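Local coordinates for protein malic enzyme (Entamoeba histolytica, PDB 3NV9) that probably oxidises and decarboxylates malate to pyruvate with a nicotinamide cofactor and takes part in activating the drug metronidazole, at residues His192-Leu206 and Ser229-Ala241. Sequence-based numbering, arbitrary orientation.
Sequences HDDQQGTASVTLAGL and SSNTTCLRLIVTA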
# COMPACT_ATOMS: atom_id res chain seq x y z
N HIS A 192 -13.02 -13.36 -1.30
CA HIS A 192 -13.55 -12.67 -0.15
C HIS A 192 -13.18 -13.56 1.08
O HIS A 192 -13.66 -14.68 1.22
CB HIS A 192 -15.06 -12.38 -0.39
CG HIS A 192 -15.80 -11.80 0.79
ND1 HIS A 192 -15.19 -11.14 1.83
CD2 HIS A 192 -17.12 -11.74 1.06
CE1 HIS A 192 -16.09 -10.75 2.71
NE2 HIS A 192 -17.28 -11.10 2.27
N ASP A 193 -12.24 -13.08 1.89
CA ASP A 193 -11.65 -13.85 2.97
C ASP A 193 -12.75 -14.40 3.87
O ASP A 193 -12.73 -15.57 4.21
CB ASP A 193 -10.70 -12.94 3.76
CG ASP A 193 -9.77 -13.69 4.74
OD1 ASP A 193 -9.67 -14.94 4.66
OD2 ASP A 193 -9.16 -13.00 5.61
N ASP A 194 -13.73 -13.57 4.23
CA ASP A 194 -14.87 -14.06 5.05
C ASP A 194 -15.70 -15.18 4.41
O ASP A 194 -16.42 -15.87 5.11
CB ASP A 194 -15.81 -12.92 5.37
CG ASP A 194 -15.12 -11.85 6.08
OD1 ASP A 194 -14.98 -11.94 7.32
OD2 ASP A 194 -14.71 -10.90 5.38
N GLN A 195 -15.60 -15.35 3.09
CA GLN A 195 -16.30 -16.44 2.42
C GLN A 195 -15.40 -17.68 2.41
O GLN A 195 -15.41 -18.40 3.38
CB GLN A 195 -16.79 -16.04 1.03
CG GLN A 195 -18.11 -15.21 1.04
CD GLN A 195 -18.46 -14.69 -0.33
OE1 GLN A 195 -18.72 -15.44 -1.26
NE2 GLN A 195 -18.37 -13.40 -0.49
N GLN A 196 -14.58 -17.91 1.39
CA GLN A 196 -13.79 -19.16 1.35
C GLN A 196 -12.67 -19.27 2.47
O GLN A 196 -12.37 -20.34 2.99
CB GLN A 196 -13.15 -19.34 -0.03
CG GLN A 196 -14.11 -19.39 -1.21
CD GLN A 196 -13.37 -19.13 -2.52
OE1 GLN A 196 -12.67 -18.12 -2.64
NE2 GLN A 196 -13.50 -20.06 -3.50
N GLY A 197 -12.10 -18.13 2.86
CA GLY A 197 -11.10 -18.09 3.90
C GLY A 197 -11.59 -18.69 5.20
O GLY A 197 -11.00 -19.66 5.69
N THR A 198 -12.66 -18.12 5.74
CA THR A 198 -13.31 -18.65 6.95
C THR A 198 -13.78 -20.09 6.80
O THR A 198 -13.67 -20.87 7.69
CB THR A 198 -14.52 -17.75 7.36
OG1 THR A 198 -14.04 -16.44 7.67
CG2 THR A 198 -15.29 -18.35 8.58
N ALA A 199 -14.40 -20.43 5.68
CA ALA A 199 -14.88 -21.77 5.45
C ALA A 199 -13.69 -22.70 5.31
O ALA A 199 -13.72 -23.79 5.83
CB ALA A 199 -15.73 -21.81 4.22
N SER A 200 -12.60 -22.26 4.70
CA SER A 200 -11.38 -23.13 4.72
C SER A 200 -10.96 -23.63 6.13
O SER A 200 -10.80 -24.83 6.35
CB SER A 200 -10.21 -22.43 4.03
OG SER A 200 -9.14 -23.32 3.88
N VAL A 201 -10.77 -22.73 7.08
CA VAL A 201 -10.28 -23.15 8.41
C VAL A 201 -11.40 -23.81 9.20
O VAL A 201 -11.14 -24.64 10.09
CB VAL A 201 -9.74 -21.96 9.23
CG1 VAL A 201 -8.53 -21.38 8.52
CG2 VAL A 201 -10.81 -20.85 9.37
N THR A 202 -12.65 -23.43 8.90
CA THR A 202 -13.76 -24.09 9.61
C THR A 202 -13.83 -25.59 9.29
O THR A 202 -13.92 -26.41 10.19
CB THR A 202 -15.15 -23.45 9.38
OG1 THR A 202 -15.08 -22.04 9.55
CG2 THR A 202 -16.11 -24.01 10.40
N LEU A 203 -13.81 -25.91 8.00
CA LEU A 203 -13.64 -27.28 7.53
C LEU A 203 -12.40 -27.95 8.17
O LEU A 203 -12.50 -29.06 8.69
CB LEU A 203 -13.54 -27.33 5.98
CG LEU A 203 -13.39 -28.77 5.45
CD1 LEU A 203 -14.43 -29.76 6.03
CD2 LEU A 203 -13.42 -28.81 3.97
N ALA A 204 -11.25 -27.27 8.18
CA ALA A 204 -10.05 -27.90 8.81
C ALA A 204 -10.28 -28.32 10.25
O ALA A 204 -9.98 -29.48 10.64
CB ALA A 204 -8.81 -26.98 8.71
N GLY A 205 -10.82 -27.41 11.06
CA GLY A 205 -11.13 -27.77 12.46
C GLY A 205 -12.13 -28.92 12.59
O GLY A 205 -11.94 -29.86 13.35
N LEU A 206 -13.21 -28.84 11.83
CA LEU A 206 -14.20 -29.90 11.75
C LEU A 206 -13.56 -31.27 11.43
O LEU A 206 -13.91 -32.27 12.05
CB LEU A 206 -15.21 -29.53 10.63
CG LEU A 206 -16.34 -30.51 10.38
CD1 LEU A 206 -17.28 -30.58 11.56
CD2 LEU A 206 -17.06 -30.06 9.13
N SER A 229 -22.36 -14.50 5.26
CA SER A 229 -21.52 -14.90 4.13
C SER A 229 -20.51 -15.95 4.55
O SER A 229 -20.22 -16.85 3.78
CB SER A 229 -20.82 -13.73 3.48
OG SER A 229 -19.79 -13.25 4.33
N SER A 230 -20.01 -15.85 5.79
CA SER A 230 -19.12 -16.92 6.35
C SER A 230 -19.82 -18.27 6.50
O SER A 230 -19.35 -19.27 5.98
CB SER A 230 -18.48 -16.53 7.68
OG SER A 230 -17.65 -15.40 7.47
N ASN A 231 -20.92 -18.30 7.24
CA ASN A 231 -21.63 -19.53 7.50
C ASN A 231 -22.10 -20.27 6.25
O ASN A 231 -22.01 -21.52 6.16
CB ASN A 231 -22.77 -19.28 8.47
CG ASN A 231 -22.56 -19.99 9.79
OD1 ASN A 231 -21.45 -20.40 10.10
ND2 ASN A 231 -23.63 -20.18 10.55
N THR A 232 -22.61 -19.49 5.31
CA THR A 232 -23.06 -19.93 4.00
C THR A 232 -21.93 -20.68 3.29
O THR A 232 -22.14 -21.77 2.72
CB THR A 232 -23.52 -18.68 3.16
OG1 THR A 232 -24.90 -18.42 3.39
CG2 THR A 232 -23.34 -18.84 1.71
N THR A 233 -20.73 -20.10 3.30
CA THR A 233 -19.59 -20.68 2.61
C THR A 233 -19.07 -21.89 3.37
O THR A 233 -18.61 -22.84 2.75
CB THR A 233 -18.49 -19.67 2.35
OG1 THR A 233 -19.07 -18.44 1.89
CG2 THR A 233 -17.50 -20.20 1.31
N CYS A 234 -19.20 -21.84 4.71
CA CYS A 234 -18.81 -22.95 5.59
C CYS A 234 -19.63 -24.18 5.27
O CYS A 234 -19.08 -25.26 5.13
CB CYS A 234 -18.94 -22.62 7.07
SG CYS A 234 -17.66 -21.47 7.63
N LEU A 235 -20.94 -23.99 5.12
CA LEU A 235 -21.86 -25.05 4.77
C LEU A 235 -21.51 -25.61 3.41
O LEU A 235 -21.40 -26.82 3.26
CB LEU A 235 -23.30 -24.52 4.77
CG LEU A 235 -24.43 -25.55 4.70
CD1 LEU A 235 -25.64 -24.90 5.37
CD2 LEU A 235 -24.70 -25.90 3.21
N ARG A 236 -21.32 -24.75 2.43
CA ARG A 236 -21.00 -25.20 1.10
C ARG A 236 -19.69 -26.00 1.01
O ARG A 236 -19.62 -27.03 0.28
CB ARG A 236 -20.93 -24.03 0.15
CG ARG A 236 -20.55 -24.51 -1.27
CD ARG A 236 -20.53 -23.39 -2.27
NE ARG A 236 -19.32 -22.59 -2.23
CZ ARG A 236 -19.25 -21.29 -1.93
NH1 ARG A 236 -20.33 -20.62 -1.55
NH2 ARG A 236 -18.08 -20.65 -2.00
N LEU A 237 -18.63 -25.56 1.69
CA LEU A 237 -17.39 -26.34 1.60
C LEU A 237 -17.56 -27.65 2.30
O LEU A 237 -17.02 -28.64 1.83
CB LEU A 237 -16.13 -25.62 2.14
CG LEU A 237 -15.71 -24.41 1.31
CD1 LEU A 237 -14.31 -23.88 1.75
CD2 LEU A 237 -15.80 -24.67 -0.17
N ILE A 238 -18.28 -27.64 3.43
CA ILE A 238 -18.46 -28.82 4.29
C ILE A 238 -19.26 -29.95 3.61
O ILE A 238 -18.94 -31.14 3.82
CB ILE A 238 -19.04 -28.43 5.65
CG1 ILE A 238 -17.92 -27.83 6.53
CG2 ILE A 238 -19.68 -29.62 6.41
CD1 ILE A 238 -18.43 -26.90 7.70
N VAL A 239 -20.26 -29.54 2.80
CA VAL A 239 -20.99 -30.41 1.85
C VAL A 239 -20.03 -30.91 0.78
O VAL A 239 -19.84 -32.09 0.69
CB VAL A 239 -22.35 -29.77 1.32
CG1 VAL A 239 -22.90 -30.45 0.06
CG2 VAL A 239 -23.40 -29.82 2.42
N THR A 240 -19.33 -30.04 0.07
CA THR A 240 -18.44 -30.52 -1.00
C THR A 240 -17.41 -31.55 -0.45
O THR A 240 -17.07 -32.49 -1.15
CB THR A 240 -17.70 -29.39 -1.66
OG1 THR A 240 -18.63 -28.44 -2.15
CG2 THR A 240 -16.82 -29.88 -2.79
N ALA A 241 -16.98 -31.35 0.80
CA ALA A 241 -16.00 -32.22 1.46
C ALA A 241 -16.59 -33.54 1.95
O ALA A 241 -15.86 -34.42 2.40
CB ALA A 241 -15.29 -31.49 2.63
O HOH W 1 -15.20 -14.21 8.53
O HOH W 2 -17.84 -12.75 9.11
O HOH W 3 -17.06 -17.91 -2.25
O HOH W 4 -20.06 -17.67 -0.41
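Ala199 and Cys234 meet where two helices of the Rossmann-type NAD-binding domain come together, their CA atoms only 4.1 Å apart. Helix 229-240 follows strand 222-225 across the glycine-rich turn typical of dinucleotide-binding folds, and helix 193-206 crosses it at -50°. A small residue at Ala199 lets the backbones come this close, with the axes 7.5 Å apart. The methyl of Ala199 sits against the turn of Thr233 and Cys234, 3.4 Å from Thr233 O, while Leu237 CD1 closes over it. Toward the C-terminal ends larger side chains take over: Leu206 CD2 lies 3.5 Å from Ile238 CG1, and Leu203 CD2 meets the methyl of Ala241.

At the N-terminal end the contact turns polar. Ser230 OG donates to Asp194 O over 2.7 Å. The donor lies 19° out of the carbonyl plane. The pi-type turn at 193-197, in which Thr198 N bonds to Asp193 O rather than to Asp194 O, is consistent with Asp194 O being turned to the other helix. One water joins Asp194 OD1, Thr198 OG1 and Ser230 OG; Asp194 OD2 is held by Asp169 N. Another water bridges Gln195 OE1, Thr233 OG1 and Arg236 NH1, and the Arg236 guanidinium is further fixed by a salt bridge to Asp380.

Thr202 OG1, set beside its own backbone N (chi1 -48°), passes 3.3 Å from Cys234 SG. The same hydroxyl donates to Thr198 O at 2.6 Å, reaching that oxygen from the face of the carbonyl plane opposite to Thr202 N.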